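Local coordinates for TRAP dicarboxylate ABC transporter, substrate-binding protein (Roseobacter denitrificans, PDB 4OVQ) that binds beta-D-glucuronate as the periplasmic solute-binding protein of a TRAP transporter, and so probably delivers this sugar acid to its membrane partner, at residues D43-L48 against E256-S261; G134-A139 against I238-F243; W140-A145 against L268-E273. One frame throughout, in Å; residues are numbered along the deposited sequence.

Interaction 1 (D43-L48 against E256-S261); sequences DKFAEL and EAAQES
Phe-45 and Leu-48 lie against Ala-257 and Ser-261 where the helix segments 43-48 and 256-261 run nearly antiparallel, their axes 8.5 Å apart at closest approach and 148° between their directions. Small residues on the second helix permit this spacing. CG of Phe-45 is anti to the backbone N (chi1 172°), which brings the ring alongside the other helix; one edge meets the backbone, with CD1 3.5 Å from Ala-258 N and the carbonyl carbon of Ala-257 lying in the ring plane. Ala-257 CB is 3.8 Å from Phe-45 CD1 and Ala-258 CB 3.8 Å from CE1. At the root of the side chain, Phe-45 CB lies 3.5 Å from Ser-261 OG, a hydroxyl hydrogen-bonded to Ala-41 O and to the phenol of Tyr-141. Leu-48 sets its CB 3.7 Å from Ala-257 CB and reaches with CD1 to Glu-260 CB at 3.9 Å, the two side chains crossing at about a right angle. Helices 37-52 and 248-282 pack side by side on the five-stranded sheet, where Phe-45 and Ala-258 meet Leu-138 and Ile-236. A valine in place of Phe-45 would probably leave a gap beside Ala-257 and Ala-258 and take support from those two sheet residues. Across the segments the contact is largely apolar and depends on close fit, with Glu-260 paired to Lys-52 and the buried Ser-261 hydroxyl satisfied by Ala-41 O.

Interaction 2 (G134-A139 against I238-F243); sequences GIQPLA and INIGTF
Gln-136 and Ile-238 form an antiparallel hydrogen-bonded pair, with Gln-136 N 2.8 Å from Ile-238 O and Ile-238 N 2.9 Å from Gln-136 O. Next to it, Ile-135 and Asn-239 make a non-hydrogen-bonded pair. Beyond the ladder, Ile-240 N donates to Gly-134 O at 3.1 Å from above the carbonyl plane as the chain turns into a helix. Asn-239 is the N-cap of that helix: its OD1 takes the N-H of Thr-242 in the carbonyl plane, at 3.0 Å, and also accepts from Thr-242 OG1, while its ND2 donates to Val-77 O. Gly-134, with positive phi, closes a Schellman motif at the end of helix 121-132. The amide of Gln-136 turns along its own strand toward Pro-137, the bend at chi2 (84°) bringing NE2 to Pro-137 O in an almost straight bond, at 170°. This leaves OE1 against Ile-240 CD1, while CG lies over one face of the Phe-243 ring. Apolar contact continues through Leu-138, whose CD2 is 3.9 Å from both Ile-238 CG2 and Phe-243 CE1; the side chains of Leu-138 and Phe-243 pass alongside one another, pointing opposite ways. The pairing joins edge strand 135-141 to strand 234-239 of the five-stranded sheet. Leu-138 meets helix 248-282 on one side of this sheet, whereas Ile-135 and Pro-137 pack on helix 121-132 on the other.

Interaction 3 (W140-A145 against L268-E273); sequences WYDAGA and LWNKRE
Asp-142 and Ala-143 lie over one face of the Trp-269 indole, which reaches out from helix 248-282 towards the chain leaving strand 135-141. The ring is directed there by a first torsion that places its CG anti to the backbone N of Trp-269 (chi1 -177°). Asp-142 CB stands 4.1 Å from the centroid of the five-membered ring and Ala-143 CA 4.0 Å from that of the six-membered ring, both as CH-pi contacts. Asp-142 O also lies over this face, 3.6 Å above the plane and, like Ala-143 CA, offset toward the rim. The Asp-142 side chain crosses the indole at about a right angle, its carboxylate plane turned 34° from the ring, and brings OD2 to 3.3 Å from Trp-269 CD1. The other oxygen, OD1, accepts Gly-144 N at 2.8 Å on the anti side, an Asx turn that fixes the carboxylate's rotation. Gly-144 has positive phi, which favours glycine, and a CB would sit tightly against Glu-273 OE1, which takes a weak, strongly bent bond from Trp-269 NE1. One water joins Asp-142 OD2 to Asn-270 ND2, accepting from the amide at 2.6 Å; a second lies 2.7 Å from Asn-270 OD1 and also near Asp-142 OD2. A third donates to both Ala-145 O and Glu-273 OE2. Asp-142 O is held by Gln-265, and Ala-143 O by Asn-208, which binds glucuronate. The direct contact rests on C-H groups over an aromatic face, and water carries polar links; the Ala-143 side chain is about 5 Å from the bound glucuronate, consistent with the contact forming part of the site's second shell.

In the fold
Along the chain the first segments come in the order 43-48, 134-139 and 140-145; the second follow as 238-243, 256-261 and 268-273, so interaction 2 lies within the span of interaction 1, and interaction 3 crosses both. Interactions 1 and 3, 16 Å apart between centres, share helix 248-282 and are joined by the Ser-261 to Tyr-141 hydroxyl pair. Interactions 2 and 3, about 23 Å apart, share strand 135-141. Interactions 1 and 2, 15 Å apart, touch where Ala-258 packs on Leu-138 and Ala-139. Helix 248-282 lies along helix 37-52 and the five-stranded sheet, then continues to interaction 3, the contact nearest the sugar, consistent with its tying the sheet's packing to the glucuronate site.

Interaction 1 (D43-L48 against E256-S261)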
loop_
_atom_site.group_PDB
_atom_site.type_symbol
_atom_site.label_atom_id
_atom_site.label_comp_id
_atom_site.label_asym_id
_atom_site.label_seq_id
_atom_site.Cartn_x
_atom_site.Cartn_y
_atom_site.Cartn_z
ATOM N N ASP A 43 4.782 -15.956 3.931
ATOM C CA ASP A 43 5.267 -17.327 4.139
ATOM C C ASP A 43 4.739 -17.830 5.474
ATOM O O ASP A 43 4.276 -18.971 5.592
ATOM C CB ASP A 43 6.809 -17.415 4.072
ATOM C CG ASP A 43 7.335 -17.367 2.643
ATOM O OD1 ASP A 43 6.542 -17.697 1.737
ATOM O OD2 ASP A 43 8.512 -16.985 2.457
ATOM N N LYS A 44 4.769 -16.966 6.465
ATOM C CA LYS A 44 4.266 -17.340 7.783
ATOM C C LYS A 44 2.756 -17.599 7.776
ATOM O O LYS A 44 2.260 -18.536 8.440
ATOM C CB LYS A 44 4.657 -16.288 8.817
ATOM C CG LYS A 44 4.300 -16.696 10.273
ATOM C CD LYS A 44 5.001 -18.000 10.750
ATOM C CE LYS A 44 6.516 -17.928 10.609
ATOM N NZ LYS A 44 7.240 -19.066 11.322
ATOM N N PHE A 45 2.010 -16.773 7.044
ATOM C CA PHE A 45 0.598 -17.000 6.854
ATOM C C PHE A 45 0.367 -18.371 6.238
ATOM O O PHE A 45 -0.452 -19.154 6.735
ATOM C CB PHE A 45 -0.010 -15.894 6.013
ATOM C CG PHE A 45 -1.457 -16.141 5.606
ATOM C CD1 PHE A 45 -2.465 -16.363 6.573
ATOM C CD2 PHE A 45 -1.818 -16.134 4.270
ATOM C CE1 PHE A 45 -3.793 -16.557 6.201
ATOM C CE2 PHE A 45 -3.153 -16.326 3.876
ATOM C CZ PHE A 45 -4.152 -16.532 4.839
ATOM N N ALA A 46 1.129 -18.705 5.202
ATOM C CA ALA A 46 0.965 -20.013 4.569
ATOM C C ALA A 46 1.304 -21.139 5.559
ATOM O O ALA A 46 0.577 -22.099 5.657
ATOM C CB ALA A 46 1.819 -20.107 3.301
ATOM N N GLU A 47 2.378 -20.990 6.309
ATOM C CA GLU A 47 2.753 -21.981 7.317
ATOM C C GLU A 47 1.672 -22.149 8.389
ATOM O O GLU A 47 1.251 -23.264 8.688
ATOM C CB GLU A 47 4.038 -21.558 7.972
ATOM C CG GLU A 47 4.485 -22.577 8.977
ATOM C CD GLU A 47 5.757 -22.177 9.648
ATOM O OE1 GLU A 47 6.088 -20.985 9.663
ATOM O OE2 GLU A 47 6.462 -23.042 10.177
ATOM N N LEU A 48 1.170 -21.023 8.878
ATOM C CA LEU A 48 0.149 -21.060 9.932
ATOM C C LEU A 48 -1.192 -21.589 9.427
ATOM O O LEU A 48 -1.898 -22.267 10.173
ATOM C CB LEU A 48 -0.058 -19.689 10.545
ATOM C CG LEU A 48 1.083 -19.212 11.437
ATOM C CD1 LEU A 48 0.901 -17.778 11.850
ATOM C CD2 LEU A 48 1.262 -20.170 12.661
ATOM N N GLU A 256 -7.267 -16.463 12.167
ATOM C CA GLU A 256 -6.226 -16.511 13.189
ATOM C C GLU A 256 -4.817 -16.549 12.529
ATOM O O GLU A 256 -3.895 -15.811 12.898
ATOM C CB GLU A 256 -6.444 -17.716 14.097
ATOM C CG GLU A 256 -5.527 -17.768 15.261
ATOM C CD GLU A 256 -5.822 -18.971 16.173
ATOM O OE1 GLU A 256 -6.996 -19.172 16.587
ATOM O OE2 GLU A 256 -4.903 -19.747 16.483
ATOM N N ALA A 257 -4.662 -17.363 11.479
ATOM C CA ALA A 257 -3.404 -17.391 10.746
ATOM C C ALA A 257 -3.073 -16.019 10.187
ATOM O O ALA A 257 -1.965 -15.559 10.286
ATOM C CB ALA A 257 -3.454 -18.415 9.614
ATOM N N ALA A 258 -4.060 -15.382 9.569
ATOM C CA ALA A 258 -3.864 -14.070 8.978
ATOM C C ALA A 258 -3.521 -13.031 10.010
ATOM O O ALA A 258 -2.605 -12.252 9.841
ATOM C CB ALA A 258 -5.127 -13.630 8.256
ATOM N N GLN A 259 -4.275 -13.019 11.098
ATOM C CA GLN A 259 -4.025 -12.048 12.156
ATOM C C GLN A 259 -2.623 -12.199 12.778
ATOM O O GLN A 259 -1.935 -11.219 13.017
ATOM C CB GLN A 259 -5.123 -12.125 13.218
ATOM C CG GLN A 259 -6.499 -11.672 12.729
ATOM C CD GLN A 259 -7.628 -12.009 13.687
ATOM O OE1 GLN A 259 -7.422 -12.647 14.719
ATOM N NE2 GLN A 259 -8.824 -11.573 13.351
ATOM N N GLU A 260 -2.209 -13.435 13.024
ATOM C CA GLU A 260 -0.909 -13.708 13.596
ATOM C C GLU A 260 0.229 -13.374 12.607
ATOM O O GLU A 260 1.252 -12.813 12.985
ATOM C CB GLU A 260 -0.874 -15.143 14.104
ATOM C CG GLU A 260 -1.776 -15.328 15.319
ATOM C CD GLU A 260 -1.834 -16.759 15.834
ATOM O OE1 GLU A 260 -1.235 -17.639 15.207
ATOM O OE2 GLU A 260 -2.477 -16.987 16.887
ATOM N N SER A 261 0.039 -13.694 11.321
ATOM C CA SER A 261 0.969 -13.272 10.307
ATOM C C SER A 261 1.127 -11.764 10.318
ATOM O O SER A 261 2.219 -11.236 10.217
ATOM C CB SER A 261 0.450 -13.710 8.948
ATOM O OG SER A 261 1.093 -13.071 7.855
#

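Interaction 2 (G134-A139 against I238-F243)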
loop_
_atom_site.group_PDB
_atom_site.type_symbol
_atom_site.label_atom_id
_atom_site.label_comp_id
_atom_site.label_asym_id
_atom_site.label_seq_id
_atom_site.Cartn_x
_atom_site.Cartn_y
_atom_site.Cartn_z
ATOM N N GLY A 134 -16.156 -8.635 -3.642
ATOM C CA GLY A 134 -15.671 -9.990 -3.790
ATOM C C GLY A 134 -14.315 -10.286 -3.176
ATOM O O GLY A 134 -13.738 -11.351 -3.395
ATOM N N ILE A 135 -13.799 -9.322 -2.423
ATOM C CA ILE A 135 -12.497 -9.500 -1.800
ATOM C C ILE A 135 -12.516 -9.262 -0.292
ATOM O O ILE A 135 -12.754 -8.156 0.180
ATOM C CB ILE A 135 -11.430 -8.639 -2.459
ATOM C CG1 ILE A 135 -11.692 -7.167 -2.291
ATOM C CG2 ILE A 135 -11.239 -9.004 -3.924
ATOM C CD1 ILE A 135 -10.874 -6.343 -3.236
ATOM N N GLN A 136 -12.283 -10.321 0.460
ATOM C CA GLN A 136 -12.381 -10.243 1.918
ATOM C C GLN A 136 -11.006 -9.939 2.566
ATOM O O GLN A 136 -10.071 -10.737 2.446
ATOM C CB GLN A 136 -12.901 -11.588 2.413
ATOM C CG GLN A 136 -12.789 -11.844 3.880
ATOM C CD GLN A 136 -13.931 -11.260 4.591
ATOM O OE1 GLN A 136 -15.089 -11.549 4.263
ATOM N NE2 GLN A 136 -13.646 -10.373 5.528
ATOM N N PRO A 137 -10.851 -8.783 3.232
ATOM C CA PRO A 137 -9.606 -8.622 4.000
ATOM C C PRO A 137 -9.635 -9.443 5.287
ATOM O O PRO A 137 -10.665 -9.524 5.944
ATOM C CB PRO A 137 -9.571 -7.126 4.304
ATOM C CG PRO A 137 -11.041 -6.797 4.423
ATOM C CD PRO A 137 -11.740 -7.608 3.377
ATOM N N LEU A 138 -8.529 -10.102 5.570
ATOM C CA LEU A 138 -8.354 -10.974 6.726
ATOM C C LEU A 138 -7.490 -10.366 7.814
ATOM O O LEU A 138 -7.659 -10.714 8.978
ATOM C CB LEU A 138 -7.713 -12.288 6.303
ATOM C CG LEU A 138 -8.500 -13.124 5.300
ATOM C CD1 LEU A 138 -7.619 -14.294 4.858
ATOM C CD2 LEU A 138 -9.820 -13.638 5.894
ATOM N N ALA A 139 -6.587 -9.462 7.461
ATOM C CA ALA A 139 -5.721 -8.785 8.406
ATOM C C ALA A 139 -5.048 -7.629 7.713
ATOM O O ALA A 139 -4.983 -7.601 6.476
ATOM C CB ALA A 139 -4.689 -9.743 8.964
ATOM N N ILE A 238 -8.553 -12.445 0.625
ATOM C CA ILE A 238 -8.996 -13.736 0.068
ATOM C C ILE A 238 -10.245 -13.514 -0.785
ATOM O O ILE A 238 -11.132 -12.718 -0.455
ATOM C CB ILE A 238 -9.279 -14.827 1.180
ATOM C CG1 ILE A 238 -9.520 -16.224 0.568
ATOM C CG2 ILE A 238 -10.414 -14.404 2.095
ATOM C CD1 ILE A 238 -9.484 -17.373 1.575
ATOM N N ASN A 239 -10.323 -14.282 -1.870
ATOM C CA ASN A 239 -11.529 -14.358 -2.667
ATOM C C ASN A 239 -12.695 -14.757 -1.768
ATOM O O ASN A 239 -12.607 -15.755 -1.047
ATOM C CB ASN A 239 -11.310 -15.380 -3.766
ATOM C CG ASN A 239 -12.558 -15.687 -4.500
ATOM O OD1 ASN A 239 -13.288 -16.627 -4.145
ATOM N ND2 ASN A 239 -12.857 -14.866 -5.497
ATOM N N ILE A 240 -13.776 -13.982 -1.777
ATOM C CA ILE A 240 -14.824 -14.197 -0.784
ATOM C C ILE A 240 -15.573 -15.532 -0.965
ATOM O O ILE A 240 -16.031 -16.116 0.013
ATOM C CB ILE A 240 -15.789 -13.009 -0.677
ATOM C CG1 ILE A 240 -16.456 -13.025 0.710
ATOM C CG2 ILE A 240 -16.776 -13.056 -1.802
ATOM C CD1 ILE A 240 -16.710 -11.656 1.270
ATOM N N GLY A 241 -15.709 -16.014 -2.197
ATOM C CA GLY A 241 -16.360 -17.297 -2.415
ATOM C C GLY A 241 -15.586 -18.431 -1.771
ATOM O O GLY A 241 -16.153 -19.304 -1.122
ATOM N N THR A 242 -14.274 -18.415 -1.978
ATOM C CA THR A 242 -13.349 -19.344 -1.338
ATOM C C THR A 242 -13.534 -19.327 0.180
ATOM O O THR A 242 -13.647 -20.391 0.803
ATOM C CB THR A 242 -11.860 -18.987 -1.665
ATOM O OG1 THR A 242 -11.639 -19.047 -3.082
ATOM C CG2 THR A 242 -10.879 -19.938 -0.983
ATOM N N PHE A 243 -13.554 -18.135 0.768
ATOM C CA PHE A 243 -13.680 -17.984 2.219
ATOM C C PHE A 243 -15.031 -18.464 2.724
ATOM O O PHE A 243 -15.119 -19.209 3.720
ATOM C CB PHE A 243 -13.447 -16.524 2.647
ATOM C CG PHE A 243 -13.502 -16.311 4.147
ATOM C CD1 PHE A 243 -12.435 -16.660 4.947
ATOM C CD2 PHE A 243 -14.623 -15.763 4.739
ATOM C CE1 PHE A 243 -12.480 -16.470 6.320
ATOM C CE2 PHE A 243 -14.667 -15.562 6.113
ATOM C CZ PHE A 243 -13.589 -15.925 6.896
#

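Interaction 3 (W140-A145 against L268-E273)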
loop_
_atom_site.group_PDB
_atom_site.type_symbol
_atom_site.label_atom_id
_atom_site.label_comp_id
_atom_site.label_asym_id
_atom_site.label_seq_id
_atom_site.Cartn_x
_atom_site.Cartn_y
_atom_site.Cartn_z
ATOM N N TRP A 140 -4.553 -6.676 8.494
ATOM C CA TRP A 140 -3.916 -5.496 7.978
ATOM C C TRP A 140 -2.369 -5.542 8.169
ATOM O O TRP A 140 -1.847 -5.837 9.260
ATOM C CB TRP A 140 -4.444 -4.232 8.679
ATOM C CG TRP A 140 -5.923 -4.029 8.633
ATOM C CD1 TRP A 140 -6.773 -4.021 9.706
ATOM C CD2 TRP A 140 -6.732 -3.773 7.481
ATOM N NE1 TRP A 140 -8.057 -3.806 9.287
ATOM C CE2 TRP A 140 -8.060 -3.625 7.928
ATOM C CE3 TRP A 140 -6.468 -3.649 6.112
ATOM C CZ2 TRP A 140 -9.122 -3.386 7.054
ATOM C CZ3 TRP A 140 -7.537 -3.392 5.252
ATOM C CH2 TRP A 140 -8.841 -3.271 5.732
ATOM N N TYR A 141 -1.648 -5.183 7.119
ATOM C CA TYR A 141 -0.201 -5.054 7.164
ATOM C C TYR A 141 0.217 -3.590 7.132
ATOM O O TYR A 141 -0.484 -2.745 6.548
ATOM C CB TYR A 141 0.404 -5.709 5.917
ATOM C CG TYR A 141 0.634 -7.201 5.915
ATOM C CD1 TYR A 141 0.252 -8.034 6.965
ATOM C CD2 TYR A 141 1.285 -7.772 4.826
ATOM C CE1 TYR A 141 0.504 -9.407 6.906
ATOM C CE2 TYR A 141 1.543 -9.118 4.760
ATOM C CZ TYR A 141 1.164 -9.926 5.790
ATOM O OH TYR A 141 1.440 -11.278 5.698
ATOM N N ASP A 142 1.364 -3.282 7.739
ATOM C CA ASP A 142 1.988 -1.955 7.716
ATOM C C ASP A 142 2.781 -1.781 6.431
ATOM O O ASP A 142 3.499 -2.698 5.991
ATOM C CB ASP A 142 2.956 -1.891 8.916
ATOM C CG ASP A 142 3.324 -0.477 9.332
ATOM O OD1 ASP A 142 3.153 0.493 8.568
ATOM O OD2 ASP A 142 3.801 -0.335 10.484
ATOM N N ALA A 143 2.663 -0.607 5.807
ATOM C CA ALA A 143 3.546 -0.208 4.700
ATOM C C ALA A 143 4.065 1.196 4.920
ATOM O O ALA A 143 4.512 1.860 3.977
ATOM C CB ALA A 143 2.839 -0.302 3.346
ATOM N N GLY A 144 4.043 1.639 6.177
ATOM C CA GLY A 144 4.593 2.922 6.527
ATOM C C GLY A 144 3.994 4.099 5.797
ATOM O O GLY A 144 2.856 4.066 5.353
ATOM N N ALA A 145 4.756 5.194 5.797
ATOM C CA ALA A 145 4.422 6.368 5.000
ATOM C C ALA A 145 5.252 6.416 3.718
ATOM O O ALA A 145 6.440 6.081 3.716
ATOM C CB ALA A 145 4.659 7.632 5.787
ATOM N N LEU A 268 8.321 -7.219 11.933
ATOM C CA LEU A 268 9.351 -7.226 10.887
ATOM C C LEU A 268 9.448 -5.842 10.247
ATOM O O LEU A 268 10.532 -5.341 9.959
ATOM C CB LEU A 268 9.069 -8.273 9.802
ATOM C CG LEU A 268 9.079 -9.738 10.229
ATOM C CD1 LEU A 268 8.706 -10.641 9.047
ATOM C CD2 LEU A 268 10.459 -10.087 10.791
ATOM N N TRP A 269 8.290 -5.242 9.991
ATOM C CA TRP A 269 8.228 -3.960 9.284
ATOM C C TRP A 269 9.003 -2.864 10.008
ATOM O O TRP A 269 9.799 -2.145 9.396
ATOM C CB TRP A 269 6.769 -3.511 9.080
ATOM C CG TRP A 269 6.756 -2.237 8.301
ATOM C CD1 TRP A 269 6.598 -0.968 8.791
ATOM C CD2 TRP A 269 6.983 -2.104 6.898
ATOM N NE1 TRP A 269 6.714 -0.049 7.763
ATOM C CE2 TRP A 269 6.964 -0.727 6.599
ATOM C CE3 TRP A 269 7.231 -3.012 5.877
ATOM C CZ2 TRP A 269 7.158 -0.236 5.298
ATOM C CZ3 TRP A 269 7.440 -2.533 4.602
ATOM C CH2 TRP A 269 7.383 -1.144 4.324
ATOM N N ASN A 270 8.796 -2.722 11.310
ATOM C CA ASN A 270 9.443 -1.623 12.015
ATOM C C ASN A 270 10.968 -1.748 12.032
ATOM O O ASN A 270 11.679 -0.754 11.868
ATOM C CB ASN A 270 8.858 -1.456 13.425
ATOM C CG ASN A 270 7.484 -0.771 13.408
ATOM O OD1 ASN A 270 6.524 -1.252 14.016
ATOM N ND2 ASN A 270 7.393 0.359 12.709
ATOM N N LYS A 271 11.479 -2.964 12.162
ATOM C CA LYS A 271 12.926 -3.164 12.057
ATOM C C LYS A 271 13.437 -2.883 10.631
ATOM O O LYS A 271 14.576 -2.467 10.426
ATOM C CB LYS A 271 13.281 -4.589 12.485
ATOM C CG LYS A 271 13.159 -4.801 13.993
ATOM C CD LYS A 271 13.879 -6.056 14.422
ATOM C CE LYS A 271 13.034 -7.285 14.152
ATOM N NZ LYS A 271 13.867 -8.523 14.124
ATOM N N ARG A 272 12.586 -3.085 9.631
ATOM C CA ARG A 272 13.058 -3.018 8.253
ATOM C C ARG A 272 13.144 -1.593 7.783
ATOM O O ARG A 272 14.017 -1.262 6.977
ATOM C CB ARG A 272 12.136 -3.790 7.315
ATOM C CG ARG A 272 12.546 -3.715 5.861
ATOM C CD ARG A 272 14.002 -4.062 5.715
ATOM N NE ARG A 272 14.395 -4.094 4.323
ATOM C CZ ARG A 272 14.328 -5.163 3.540
ATOM N NH1 ARG A 272 14.730 -5.067 2.278
ATOM N NH2 ARG A 272 13.923 -6.327 4.029
ATOM N N GLU A 273 12.214 -0.770 8.256
ATOM C CA GLU A 273 12.192 0.633 7.877
ATOM C C GLU A 273 13.491 1.293 8.303
ATOM O O GLU A 273 14.055 2.107 7.584
ATOM C CB GLU A 273 11.027 1.347 8.535
ATOM C CG GLU A 273 10.693 2.701 7.912
ATOM C CD GLU A 273 9.193 2.967 7.828
ATOM O OE1 GLU A 273 8.405 2.041 8.069
ATOM O OE2 GLU A 273 8.793 4.108 7.528
HETATM O O HOH W 1 5.337 1.426 11.498
HETATM O O HOH W 2 4.503 -1.975 12.385
HETATM O O HOH W 3 8.545 4.684 4.965
#